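Local structure of lipoxygenase (Cyanothece sp., 5EK8) at residues 363-368 with 394-398; 565-571 with 662-668; 627-631 with 641-646. The protein is a non-heme iron lipoxygenase that probably inserts molecular oxygen into polyunsaturated fatty acids. All blocks are in the same frame, centred on the assembly; numbering follows the deposited sequence.

Contact 1: 363-368 with 394-398. With FE2 (Fe (II) ion), chain B.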
ATOM      1  N   ALA A 363       0.417   5.047   2.537  1.00 42.23           N
ATOM      2  CA  ALA A 363      -0.415   3.859   2.408  1.00 39.08           C
ATOM      3  C   ALA A 363       0.417   2.609   2.139  1.00 41.18           C
ATOM      4  O   ALA A 363       0.397   1.669   2.929  1.00 45.55           O
ATOM      5  CB  ALA A 363      -1.447   4.050   1.319  1.00 39.71           C
ATOM      6  N   HIS A 364       1.150   2.599   1.033  1.00 39.91           N
ATOM      7  CA  HIS A 364       1.863   1.397   0.615  1.00 44.64           C
ATOM      8  C   HIS A 364       3.008   1.033   1.547  1.00 48.22           C
ATOM      9  O   HIS A 364       2.987  -0.008   2.218  1.00 55.31           O
ATOM     10  CB  HIS A 364       2.404   1.573  -0.802  1.00 48.53           C
ATOM     11  CG  HIS A 364       1.347   1.551  -1.859  1.00 52.54           C
ATOM     12  ND1 HIS A 364       1.034   0.415  -2.580  1.00 54.60           N
ATOM     13  CD2 HIS A 364       0.523   2.521  -2.317  1.00 54.47           C
ATOM     14  CE1 HIS A 364       0.069   0.690  -3.437  1.00 52.95           C
ATOM     15  NE2 HIS A 364      -0.258   1.964  -3.298  1.00 54.13           N
ATOM     16  N   VAL A 365       4.012   1.901   1.573  1.00 43.01           N
ATOM     17  CA  VAL A 365       5.212   1.649   2.345  1.00 41.42           C
ATOM     18  C   VAL A 365       4.907   1.449   3.826  1.00 43.85           C
ATOM     19  O   VAL A 365       5.388   0.494   4.433  1.00 53.37           O
ATOM     20  CB  VAL A 365       6.220   2.792   2.184  1.00 39.18           C
ATOM     21  CG1 VAL A 365       7.482   2.493   2.988  1.00 36.00           C
ATOM     22  CG2 VAL A 365       6.543   2.998   0.714  1.00 34.32           C
ATOM     23  N   GLN A 366       4.103   2.332   4.406  1.00 38.90           N
ATOM     24  CA  GLN A 366       3.846   2.249   5.836  1.00 42.55           C
ATOM     25  C   GLN A 366       3.139   0.946   6.209  1.00 48.17           C
ATOM     26  O   GLN A 366       3.344   0.414   7.299  1.00 51.85           O
ATOM     27  CB  GLN A 366       3.022   3.444   6.322  1.00 41.88           C
ATOM     28  CG  GLN A 366       2.916   3.497   7.843  1.00 43.37           C
ATOM     29  CD  GLN A 366       1.876   4.475   8.358  1.00 42.88           C
ATOM     30  OE1 GLN A 366       1.598   4.518   9.561  1.00 44.39           O
ATOM     31  NE2 GLN A 366       1.300   5.268   7.457  1.00 40.10           N
ATOM     32  N   MET A 367       2.322   0.420   5.303  1.00 45.74           N
ATOM     33  CA  MET A 367       1.549  -0.778   5.615  1.00 41.68           C
ATOM     34  C   MET A 367       2.289  -2.072   5.271  1.00 42.36           C
ATOM     35  O   MET A 367       1.976  -3.132   5.822  1.00 43.85           O
ATOM     36  CB  MET A 367       0.198  -0.744   4.901  1.00 38.92           C
ATOM     37  CG  MET A 367      -0.780   0.301   5.441  1.00 39.04           C
ATOM     38  SD  MET A 367      -1.223   0.071   7.177  1.00 59.62           S
ATOM     39  CE  MET A 367      -0.233   1.339   7.968  1.00 53.10           C
ATOM     40  N   GLU A 368       3.272  -1.997   4.374  1.00 39.30           N
ATOM     41  CA  GLU A 368       4.028  -3.202   4.032  1.00 37.46           C
ATOM     42  C   GLU A 368       4.732  -3.801   5.254  1.00 41.14           C
ATOM     43  O   GLU A 368       4.809  -5.021   5.391  1.00 42.57           O
ATOM     44  CB  GLU A 368       5.058  -2.932   2.926  1.00 35.52           C
ATOM     45  CG  GLU A 368       5.975  -4.133   2.671  1.00 38.41           C
ATOM     46  CD  GLU A 368       6.487  -4.232   1.250  1.00 44.93           C
ATOM     47  OE1 GLU A 368       7.115  -5.262   0.922  1.00 47.97           O
ATOM     48  OE2 GLU A 368       6.267  -3.294   0.460  1.00 46.92           O
ATOM     49  N   ILE A 394      -0.263  -6.875  -0.546  1.00 50.60           N
ATOM     50  CA  ILE A 394       0.360  -5.554  -0.674  1.00 44.62           C
ATOM     51  C   ILE A 394       1.831  -5.651  -1.093  1.00 42.28           C
ATOM     52  O   ILE A 394       2.351  -4.768  -1.793  1.00 44.10           O
ATOM     53  CB  ILE A 394       0.236  -4.735   0.635  1.00 42.14           C
ATOM     54  CG1 ILE A 394       0.542  -3.261   0.373  1.00 36.27           C
ATOM     55  CG2 ILE A 394       1.132  -5.285   1.731  1.00 43.56           C
ATOM     56  CD1 ILE A 394       0.407  -2.391   1.614  1.00 29.28           C
ATOM     57  N   ILE A 395       2.486  -6.741  -0.703  1.00 41.17           N
ATOM     58  CA  ILE A 395       3.875  -6.965  -1.083  1.00 44.63           C
ATOM     59  C   ILE A 395       4.002  -7.027  -2.604  1.00 52.51           C
ATOM     60  O   ILE A 395       4.969  -6.516  -3.183  1.00 58.39           O
ATOM     61  CB  ILE A 395       4.432  -8.260  -0.454  1.00 43.13           C
ATOM     62  CG1 ILE A 395       3.492  -9.443  -0.718  1.00 41.89           C
ATOM     63  CG2 ILE A 395       4.645  -8.077   1.049  1.00 39.68           C
ATOM     64  CD1 ILE A 395       4.087 -10.782  -0.360  1.00 43.04           C
ATOM     65  N   ASN A 396       3.001  -7.631  -3.238  1.00 49.92           N
ATOM     66  CA  ASN A 396       2.963  -7.771  -4.686  1.00 47.32           C
ATOM     67  C   ASN A 396       2.923  -6.416  -5.380  1.00 46.54           C
ATOM     68  O   ASN A 396       3.734  -6.138  -6.269  1.00 45.54           O
ATOM     69  CB  ASN A 396       1.752  -8.608  -5.111  1.00 44.37           C
ATOM     70  CG  ASN A 396       1.746  -9.997  -4.492  1.00 40.52           C
ATOM     71  OD1 ASN A 396       2.775 -10.679  -4.448  1.00 37.51           O
ATOM     72  ND2 ASN A 396       0.583 -10.421  -3.994  1.00 35.40           N
ATOM     73  N   ILE A 397       1.985  -5.570  -4.966  1.00 45.71           N
ATOM     74  CA  ILE A 397       1.796  -4.293  -5.642  1.00 46.42           C
ATOM     75  C   ILE A 397       2.968  -3.356  -5.372  1.00 45.21           C
ATOM     76  O   ILE A 397       3.367  -2.598  -6.256  1.00 38.99           O
ATOM     77  CB  ILE A 397       0.461  -3.607  -5.242  1.00 40.71           C
ATOM     78  CG1 ILE A 397       0.260  -2.322  -6.048  1.00 43.34           C
ATOM     79  CG2 ILE A 397       0.396  -3.317  -3.759  1.00 42.11           C
ATOM     80  CD1 ILE A 397       0.276  -2.527  -7.555  1.00 44.42           C
ATOM     81  N   ASN A 398       3.542  -3.419  -4.174  1.00 48.45           N
ATOM     82  CA  ASN A 398       4.715  -2.594  -3.898  1.00 45.55           C
ATOM     83  C   ASN A 398       5.917  -3.031  -4.739  1.00 44.67           C
ATOM     84  O   ASN A 398       6.631  -2.196  -5.321  1.00 44.41           O
ATOM     85  CB  ASN A 398       5.058  -2.635  -2.411  1.00 46.53           C
ATOM     86  CG  ASN A 398       4.065  -1.867  -1.569  1.00 45.00           C
ATOM     87  OD1 ASN A 398       3.188  -1.182  -2.098  1.00 45.64           O
ATOM     88  ND2 ASN A 398       4.201  -1.969  -0.249  1.00 43.10           N
TER
HETATM   89 FE   FE2 B 701      -2.369   2.316  -4.549  1.00 61.35          FE
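In the iron site, at the heart of the helical lipoxygenase domain, H364 of helix 337-377 meets N398 of helix 394-404. The N-to-C directions of the two segments stand at 135°, and the N398 side chain reaches from 394-398 to 363-368. The H364 ring binds the iron ion through NE2 at 2.5 Å, while its other nitrogen, ND1, donates to N398 OD1 at 2.7 Å. That bond runs nearly in line with the amide C=O, with OD1 slightly off the ring plane; amide and ring planes stand 52° apart. N398 CG lies beside its own backbone N (chi1 -72°), which carries both ends of the amide to helix 337-377. ND2 donates to E368 OE2 at 2.6 Å, reaching the anti side of the carboxylate from out of its plane, and makes a weak bond to H364 O at 3.4 Å. E368 also forms a salt bridge with R173. Apolar contacts flank this polar core: I394 CD1 touches M367 CB at 3.7 Å, and I397 CG2 sits at the ring edge. Asparagine suits its place because it accepts and donates. Together with the iron bond, it probably helps to fix the H364 ring's rotation, and the carboxylate beyond probably polarises its amide.

Contact 2: 565-571 with 662-668. With FE2 (Fe (II) ion), chain B.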
ATOM      1  N   HIS A 565      -5.913   2.333   7.383  1.00 43.29           N
ATOM      2  CA  HIS A 565      -5.123   2.741   6.229  1.00 44.78           C
ATOM      3  C   HIS A 565      -5.143   1.738   5.079  1.00 46.96           C
ATOM      4  O   HIS A 565      -4.954   2.120   3.927  1.00 47.02           O
ATOM      5  CB  HIS A 565      -3.693   3.036   6.663  1.00 39.58           C
ATOM      6  CG  HIS A 565      -3.579   4.297   7.457  1.00 40.12           C
ATOM      7  ND1 HIS A 565      -3.791   4.339   8.820  1.00 42.01           N
ATOM      8  CD2 HIS A 565      -3.336   5.574   7.076  1.00 39.31           C
ATOM      9  CE1 HIS A 565      -3.654   5.582   9.246  1.00 41.44           C
ATOM     10  NE2 HIS A 565      -3.379   6.350   8.208  1.00 41.07           N
ATOM     11  N   THR A 566      -5.389   0.468   5.379  1.00 47.10           N
ATOM     12  CA  THR A 566      -5.435  -0.541   4.328  1.00 45.95           C
ATOM     13  C   THR A 566      -6.785  -0.560   3.615  1.00 49.33           C
ATOM     14  O   THR A 566      -6.894  -1.066   2.497  1.00 52.79           O
ATOM     15  CB  THR A 566      -5.149  -1.946   4.877  1.00 41.91           C
ATOM     16  OG1 THR A 566      -5.987  -2.192   6.014  1.00 44.93           O
ATOM     17  CG2 THR A 566      -3.686  -2.071   5.268  1.00 32.32           C
ATOM     18  N   THR A 567      -7.814  -0.024   4.265  1.00 48.26           N
ATOM     19  CA  THR A 567      -9.146   0.017   3.666  1.00 46.28           C
ATOM     20  C   THR A 567      -9.530   1.419   3.189  1.00 41.28           C
ATOM     21  O   THR A 567      -9.232   1.788   2.057  1.00 44.12           O
ATOM     22  CB  THR A 567     -10.219  -0.487   4.644  1.00 46.23           C
ATOM     23  OG1 THR A 567     -10.233   0.344   5.810  1.00 51.89           O
ATOM     24  CG2 THR A 567      -9.935  -1.923   5.047  1.00 42.08           C
ATOM     25  N   LEU A 568     -10.180   2.198   4.052  1.00 34.61           N
ATOM     26  CA  LEU A 568     -10.697   3.506   3.652  1.00 34.33           C
ATOM     27  C   LEU A 568      -9.646   4.482   3.118  1.00 42.92           C
ATOM     28  O   LEU A 568      -9.865   5.101   2.086  1.00 50.51           O
ATOM     29  CB  LEU A 568     -11.433   4.173   4.813  1.00 33.33           C
ATOM     30  CG  LEU A 568     -11.906   5.589   4.469  1.00 33.54           C
ATOM     31  CD1 LEU A 568     -12.887   5.558   3.298  1.00 33.49           C
ATOM     32  CD2 LEU A 568     -12.517   6.293   5.672  1.00 31.88           C
ATOM     33  N   TRP A 569      -8.525   4.637   3.814  1.00 46.05           N
ATOM     34  CA  TRP A 569      -7.528   5.624   3.406  1.00 46.06           C
ATOM     35  C   TRP A 569      -6.998   5.359   2.006  1.00 43.59           C
ATOM     36  O   TRP A 569      -7.060   6.230   1.135  1.00 45.34           O
ATOM     37  CB  TRP A 569      -6.357   5.667   4.393  1.00 42.08           C
ATOM     38  CG  TRP A 569      -5.281   6.603   3.939  1.00 38.36           C
ATOM     39  CD1 TRP A 569      -4.062   6.267   3.419  1.00 34.64           C
ATOM     40  CD2 TRP A 569      -5.340   8.033   3.925  1.00 37.27           C
ATOM     41  NE1 TRP A 569      -3.355   7.404   3.096  1.00 31.83           N
ATOM     42  CE2 TRP A 569      -4.117   8.499   3.401  1.00 33.81           C
ATOM     43  CE3 TRP A 569      -6.305   8.967   4.312  1.00 38.32           C
ATOM     44  CZ2 TRP A 569      -3.836   9.857   3.259  1.00 36.21           C
ATOM     45  CZ3 TRP A 569      -6.020  10.317   4.174  1.00 35.26           C
ATOM     46  CH2 TRP A 569      -4.799  10.747   3.650  1.00 35.11           C
ATOM     47  N   HIS A 570      -6.471   4.160   1.796  1.00 41.87           N
ATOM     48  CA  HIS A 570      -5.931   3.810   0.496  1.00 44.41           C
ATOM     49  C   HIS A 570      -7.012   3.858  -0.573  1.00 46.97           C
ATOM     50  O   HIS A 570      -6.746   4.261  -1.695  1.00 46.11           O
ATOM     51  CB  HIS A 570      -5.286   2.427   0.523  1.00 47.10           C
ATOM     52  CG  HIS A 570      -4.869   1.944  -0.830  1.00 54.18           C
ATOM     53  ND1 HIS A 570      -5.660   1.125  -1.601  1.00 55.80           N
ATOM     54  CD2 HIS A 570      -3.758   2.196  -1.559  1.00 56.21           C
ATOM     55  CE1 HIS A 570      -5.047   0.877  -2.746  1.00 54.32           C
ATOM     56  NE2 HIS A 570      -3.893   1.514  -2.744  1.00 51.74           N
ATOM     57  N   THR A 571      -8.225   3.442  -0.219  1.00 48.51           N
ATOM     58  CA  THR A 571      -9.365   3.541  -1.125  1.00 43.88           C
ATOM     59  C   THR A 571      -9.516   4.970  -1.606  1.00 44.77           C
ATOM     60  O   THR A 571      -9.586   5.241  -2.805  1.00 46.99           O
ATOM     61  CB  THR A 571     -10.685   3.107  -0.449  1.00 40.30           C
ATOM     62  OG1 THR A 571     -10.695   1.688  -0.274  1.00 43.38           O
ATOM     63  CG2 THR A 571     -11.873   3.508  -1.301  1.00 37.75           C
ATOM     64  N   ILE A 662     -15.663   0.702  -0.758  1.00 51.21           N
ATOM     65  CA  ILE A 662     -14.546   0.660   0.176  1.00 48.93           C
ATOM     66  C   ILE A 662     -13.742  -0.623   0.000  1.00 47.40           C
ATOM     67  O   ILE A 662     -14.256  -1.721   0.220  1.00 46.62           O
ATOM     68  CB  ILE A 662     -15.027   0.764   1.633  1.00 49.61           C
ATOM     69  CG1 ILE A 662     -15.765   2.085   1.852  1.00 47.32           C
ATOM     70  CG2 ILE A 662     -13.850   0.645   2.586  1.00 49.97           C
ATOM     71  CD1 ILE A 662     -16.378   2.233   3.225  1.00 44.69           C
ATOM     72  N   ARG A 663     -12.478  -0.478  -0.385  1.00 48.20           N
ATOM     73  CA  ARG A 663     -11.620  -1.631  -0.644  1.00 45.67           C
ATOM     74  C   ARG A 663     -11.209  -2.336   0.643  1.00 41.99           C
ATOM     75  O   ARG A 663     -11.110  -1.715   1.696  1.00 42.36           O
ATOM     76  CB  ARG A 663     -10.373  -1.206  -1.423  1.00 43.21           C
ATOM     77  CG  ARG A 663     -10.646  -0.654  -2.816  1.00 39.74           C
ATOM     78  CD  ARG A 663      -9.346  -0.235  -3.475  1.00 40.11           C
ATOM     79  NE  ARG A 663      -9.502   0.153  -4.873  1.00 39.07           N
ATOM     80  CZ  ARG A 663      -9.307  -0.662  -5.906  1.00 42.16           C
ATOM     81  NH1 ARG A 663      -8.967  -1.930  -5.705  1.00 35.09           N
ATOM     82  NH2 ARG A 663      -9.468  -0.204  -7.142  1.00 46.64           N
ATOM     83  N   THR A 664     -10.978  -3.641   0.544  1.00 43.79           N
ATOM     84  CA  THR A 664     -10.591  -4.462   1.687  1.00 47.72           C
ATOM     85  C   THR A 664      -9.098  -4.330   1.973  1.00 53.57           C
ATOM     86  O   THR A 664      -8.657  -4.368   3.126  1.00 53.75           O
ATOM     87  CB  THR A 664     -10.931  -5.957   1.444  1.00 58.38           C
ATOM     88  OG1 THR A 664     -12.345  -6.119   1.292  1.00 58.98           O
ATOM     89  CG2 THR A 664     -10.455  -6.822   2.596  1.00 56.63           C
ATOM     90  N   LEU A 665      -8.324  -4.152   0.911  1.00 51.39           N
ATOM     91  CA  LEU A 665      -6.876  -4.247   1.007  1.00 46.85           C
ATOM     92  C   LEU A 665      -6.174  -3.320   0.026  1.00 43.12           C
ATOM     93  O   LEU A 665      -6.810  -2.555  -0.703  1.00 39.21           O
ATOM     94  CB  LEU A 665      -6.429  -5.693   0.762  1.00 42.41           C
ATOM     95  CG  LEU A 665      -6.377  -6.198  -0.689  1.00 37.15           C
ATOM     96  CD1 LEU A 665      -5.852  -7.623  -0.743  1.00 38.30           C
ATOM     97  CD2 LEU A 665      -7.726  -6.112  -1.394  1.00 32.21           C
ATOM     98  N   ILE A 666      -4.849  -3.395   0.026  1.00 43.21           N
ATOM     99  CA  ILE A 666      -4.030  -2.675  -0.935  1.00 44.53           C
ATOM    100  C   ILE A 666      -3.400  -3.669  -1.900  1.00 48.79           C
ATOM    101  O   ILE A 666      -2.459  -4.371  -1.538  1.00 55.01           O
ATOM    102  CB  ILE A 666      -2.919  -1.851  -0.241  1.00 40.47           C
ATOM    103  CG1 ILE A 666      -3.528  -0.913   0.809  1.00 36.12           C
ATOM    104  CG2 ILE A 666      -2.093  -1.093  -1.273  1.00 34.23           C
ATOM    105  CD1 ILE A 666      -2.525  -0.067   1.549  1.00 26.25           C
ATOM    106  N   ASN A 667      -3.930  -3.741  -3.118  1.00 48.99           N
ATOM    107  CA  ASN A 667      -3.350  -4.592  -4.153  1.00 47.70           C
ATOM    108  C   ASN A 667      -3.285  -3.870  -5.484  1.00 46.02           C
ATOM    109  O   ASN A 667      -3.055  -4.487  -6.518  1.00 45.40           O
ATOM    110  CB  ASN A 667      -4.134  -5.898  -4.306  1.00 49.28           C
ATOM    111  CG  ASN A 667      -5.620  -5.674  -4.517  1.00 50.58           C
ATOM    112  OD1 ASN A 667      -6.079  -4.539  -4.676  1.00 55.57           O
ATOM    113  ND2 ASN A 667      -6.381  -6.764  -4.520  1.00 44.43           N
ATOM    114  N   ILE A 668      -3.495  -2.560  -5.443  1.00 50.15           N
ATOM    115  CA  ILE A 668      -3.328  -1.705  -6.610  1.00 45.94           C
ATOM    116  C   ILE A 668      -2.799  -0.351  -6.133  1.00 49.27           C
ATOM    117  O   ILE A 668      -2.127   0.412  -6.834  1.00 44.92           O
ATOM    118  CB  ILE A 668      -4.648  -1.525  -7.383  1.00 41.00           C
ATOM    119  CG1 ILE A 668      -4.372  -0.866  -8.735  1.00 45.36           C
ATOM    120  CG2 ILE A 668      -5.658  -0.729  -6.555  1.00 34.41           C
ATOM    121  CD1 ILE A 668      -3.475  -1.699  -9.625  1.00 49.93           C
ATOM    122  OXT ILE A 668      -3.041  -0.004  -4.978  1.00 55.10           O
TER
HETATM  123 FE   FE2 B 701      -2.369   2.316  -4.549  1.00 61.35          FE
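H570 and the C-terminal residue I668 meet at the iron, which H570 NE2 and I668 OXT each bind at 2.5 Å. H359 and H364 also coordinate the metal, and use of a C-terminal isoleucine carboxylate as ligand is a hallmark of lipoxygenases. The carboxylate oxygen lies at the edge of the H570 ring, as a co-ligand and not as a hydrogen-bond partner. Apolar contact comes over the ring's face: I666 CG2 makes a CH-pi contact 3.7 Å from the ring centroid, and I666 CG1 packs on H570 CG, a branched aliphatic chain fitting against the flat ring of an iron-binding histidine. One hydrogen bond ties the tail to the helix: R663 N gives to T571 OG1 at 2.8 Å. That hydroxyl, beside its own backbone N (chi1 -72°), also gives to T567 O one turn back, a double role that suits threonine. Separately, T567 CA makes a CA-H...O contact with R663 O at 3.3 Å. The R663 guanidinium is engaged elsewhere, in a salt bridge with D575 and a bond to I624 O. The irregular tail thus lies along helix 549-574; the T566 side chain touches H390 and L391 of helix 383-391 and M367 of helix 337-377, while I666 touches H364.

Contact 3: 627-631 with 641-646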
ATOM      1  N   GLY A 627     -11.497  -6.620  -4.574  1.00 51.09           N
ATOM      2  CA  GLY A 627     -11.266  -6.655  -3.141  1.00 46.54           C
ATOM      3  C   GLY A 627     -11.972  -5.529  -2.408  1.00 47.34           C
ATOM      4  O   GLY A 627     -11.362  -4.510  -2.070  1.00 45.47           O
ATOM      5  N   LEU A 628     -13.268  -5.716  -2.174  1.00 47.46           N
ATOM      6  CA  LEU A 628     -14.089  -4.738  -1.467  1.00 46.48           C
ATOM      7  C   LEU A 628     -14.715  -5.372  -0.231  1.00 50.68           C
ATOM      8  O   LEU A 628     -15.085  -6.548  -0.244  1.00 51.74           O
ATOM      9  CB  LEU A 628     -15.180  -4.179  -2.384  1.00 48.94           C
ATOM     10  CG  LEU A 628     -14.709  -3.594  -3.717  1.00 50.37           C
ATOM     11  CD1 LEU A 628     -15.523  -4.163  -4.871  1.00 43.57           C
ATOM     12  CD2 LEU A 628     -14.780  -2.076  -3.702  1.00 55.06           C
ATOM     13  N   LEU A 629     -14.823  -4.586   0.838  1.00 49.60           N
ATOM     14  CA  LEU A 629     -15.330  -5.072   2.117  1.00 49.22           C
ATOM     15  C   LEU A 629     -16.719  -5.696   2.004  1.00 51.95           C
ATOM     16  O   LEU A 629     -16.940  -6.817   2.465  1.00 54.72           O
ATOM     17  CB  LEU A 629     -15.361  -3.936   3.144  1.00 50.72           C
ATOM     18  CG  LEU A 629     -14.020  -3.462   3.706  1.00 49.72           C
ATOM     19  CD1 LEU A 629     -14.244  -2.334   4.688  1.00 51.35           C
ATOM     20  CD2 LEU A 629     -13.270  -4.614   4.369  1.00 48.61           C
ATOM     21  N   VAL A 630     -17.649  -4.965   1.395  1.00 50.22           N
ATOM     22  CA  VAL A 630     -19.023  -5.444   1.263  1.00 52.51           C
ATOM     23  C   VAL A 630     -19.095  -6.668   0.359  1.00 52.74           C
ATOM     24  O   VAL A 630     -19.655  -7.691   0.741  1.00 56.20           O
ATOM     25  CB  VAL A 630     -19.965  -4.355   0.703  1.00 52.82           C
ATOM     26  CG1 VAL A 630     -21.383  -4.901   0.568  1.00 48.08           C
ATOM     27  CG2 VAL A 630     -19.949  -3.126   1.599  1.00 52.21           C
ATOM     28  N   LYS A 631     -18.521  -6.556  -0.835  1.00 49.88           N
ATOM     29  CA  LYS A 631     -18.549  -7.648  -1.804  1.00 52.19           C
ATOM     30  C   LYS A 631     -17.862  -8.902  -1.266  1.00 52.64           C
ATOM     31  O   LYS A 631     -18.293 -10.021  -1.557  1.00 51.63           O
ATOM     32  CB  LYS A 631     -17.893  -7.214  -3.117  1.00 56.16           C
ATOM     33  CG  LYS A 631     -18.200  -8.133  -4.298  1.00 62.16           C
ATOM     34  CD  LYS A 631     -17.681  -7.545  -5.604  1.00 66.57           C
ATOM     35  CE  LYS A 631     -18.146  -8.348  -6.806  1.00 71.89           C
ATOM     36  NZ  LYS A 631     -17.684  -9.765  -6.753  1.00 76.39           N
ATOM     37  N   LEU A 641     -17.134  -7.035  11.022  1.00 54.32           N
ATOM     38  CA  LEU A 641     -16.745  -5.804  10.346  1.00 52.04           C
ATOM     39  C   LEU A 641     -17.729  -5.480   9.234  1.00 59.58           C
ATOM     40  O   LEU A 641     -18.138  -4.326   9.053  1.00 63.65           O
ATOM     41  CB  LEU A 641     -15.331  -5.932   9.780  1.00 49.11           C
ATOM     42  CG  LEU A 641     -14.786  -4.741   8.989  1.00 49.21           C
ATOM     43  CD1 LEU A 641     -14.664  -3.503   9.871  1.00 48.23           C
ATOM     44  CD2 LEU A 641     -13.447  -5.099   8.358  1.00 48.99           C
ATOM     45  N   ARG A 642     -18.105  -6.517   8.493  1.00 61.29           N
ATOM     46  CA  ARG A 642     -19.074  -6.383   7.421  1.00 63.37           C
ATOM     47  C   ARG A 642     -20.386  -5.825   7.951  1.00 65.69           C
ATOM     48  O   ARG A 642     -20.897  -4.841   7.429  1.00 67.19           O
ATOM     49  CB  ARG A 642     -19.316  -7.730   6.735  1.00 66.62           C
ATOM     50  CG  ARG A 642     -18.061  -8.372   6.168  1.00 68.66           C
ATOM     51  CD  ARG A 642     -18.394  -9.327   5.036  1.00 69.63           C
ATOM     52  NE  ARG A 642     -19.148  -8.649   3.988  1.00 72.28           N
ATOM     53  CZ  ARG A 642     -20.439  -8.850   3.738  1.00 70.35           C
ATOM     54  NH1 ARG A 642     -21.129  -9.726   4.455  1.00 72.47           N
ATOM     55  NH2 ARG A 642     -21.039  -8.176   2.767  1.00 64.47           N
ATOM     56  N   THR A 643     -20.924  -6.444   8.994  1.00 64.66           N
ATOM     57  CA  THR A 643     -22.226  -6.033   9.501  1.00 66.53           C
ATOM     58  C   THR A 643     -22.133  -4.660  10.166  1.00 63.32           C
ATOM     59  O   THR A 643     -23.094  -3.888  10.146  1.00 65.10           O
ATOM     60  CB  THR A 643     -22.811  -7.073  10.486  1.00 67.78           C
ATOM     61  OG1 THR A 643     -24.091  -6.630  10.947  1.00 68.68           O
ATOM     62  CG2 THR A 643     -21.899  -7.270  11.674  1.00 72.37           C
ATOM     63  N   ALA A 644     -20.971  -4.346  10.731  1.00 60.04           N
ATOM     64  CA  ALA A 644     -20.762  -3.034  11.331  1.00 57.26           C
ATOM     65  C   ALA A 644     -20.794  -1.948  10.259  1.00 56.97           C
ATOM     66  O   ALA A 644     -21.350  -0.867  10.467  1.00 55.49           O
ATOM     67  CB  ALA A 644     -19.443  -2.996  12.091  1.00 51.46           C
ATOM     68  N   LEU A 645     -20.191  -2.241   9.112  1.00 56.76           N
ATOM     69  CA  LEU A 645     -20.172  -1.297   7.998  1.00 55.90           C
ATOM     70  C   LEU A 645     -21.548  -1.172   7.338  1.00 57.69           C
ATOM     71  O   LEU A 645     -22.000  -0.070   7.023  1.00 56.15           O
ATOM     72  CB  LEU A 645     -19.130  -1.717   6.958  1.00 49.12           C
ATOM     73  CG  LEU A 645     -19.019  -0.831   5.715  1.00 42.01           C
ATOM     74  CD1 LEU A 645     -18.597   0.588   6.088  1.00 36.02           C
ATOM     75  CD2 LEU A 645     -18.056  -1.445   4.704  1.00 37.51           C
ATOM     76  N   LEU A 646     -22.205  -2.310   7.134  1.00 60.06           N
ATOM     77  CA  LEU A 646     -23.518  -2.350   6.499  1.00 64.74           C
ATOM     78  C   LEU A 646     -24.539  -1.590   7.329  1.00 73.17           C
ATOM     79  O   LEU A 646     -25.334  -0.819   6.791  1.00 77.94           O
ATOM     80  CB  LEU A 646     -23.979  -3.796   6.297  1.00 59.98           C
ATOM     81  CG  LEU A 646     -23.253  -4.589   5.212  1.00 55.92           C
ATOM     82  CD1 LEU A 646     -23.643  -6.061   5.243  1.00 53.29           C
ATOM     83  CD2 LEU A 646     -23.534  -3.980   3.854  1.00 55.92           C
TER
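R642 starts out with CG beside its backbone N (chi1 -57°), and its chain then bends at chi3 (56°), which turns the guanidinium back to the carbonyls of L629 and V630. Two donors are used: NE gives to L629 O at 3.2 Å, with the oxygen in the guanidinium plane, and NH2 gives to V630 O, on a lone pair but with that oxygen 31° out of the guanidinium plane. Residues 629-631 have helical backbone angles without the regular bonds, so an arginine able to serve two successive carbonyls suits this place. Beside it lies an apolar cluster. L629 CD1 meets L645 CD2 at 3.9 Å and L629 CD2 meets L641 CD2 at 4.0 Å, the side chains crossing at about right angles, while V630 CG2 rests against L645 CD2. Towards the exposed side, V630 CG1 touches L646 CD2 at 4.0 Å. An alanine in place of R642 would remove both donors and is likely to leave the carbonyls of L629 and V630 without these partners and the loop less firmly tied. This is loop-to-helix packing in which an arginine binds successive backbone carbonyls, joining the loop between helices 608-623 and 639-647 to the latter.

How the contacts relate
Contacts 1 and 2 are buried and share the iron; the centre of contact 3 lies about 19 Å from the centre of the chain, and that contact is partly open to solvent. Contacts 1 and 2 touch directly, with I394 CB 3.5 Å from I666 O, so helix 394-404 also meets the C-terminal tail. That tail joins contact 2 to contact 3 as well: backbone pairing links I662 with L629 and T664 with G627. The chemistry follows depth. In the core, iron bonds and the N398 amide hold H364, I666 packs on H570, and a threonine hydroxyl ties the tail's backbone to the helix; at the outer contact, an arginine grips backbone carbonyls beside packed leucines and valine.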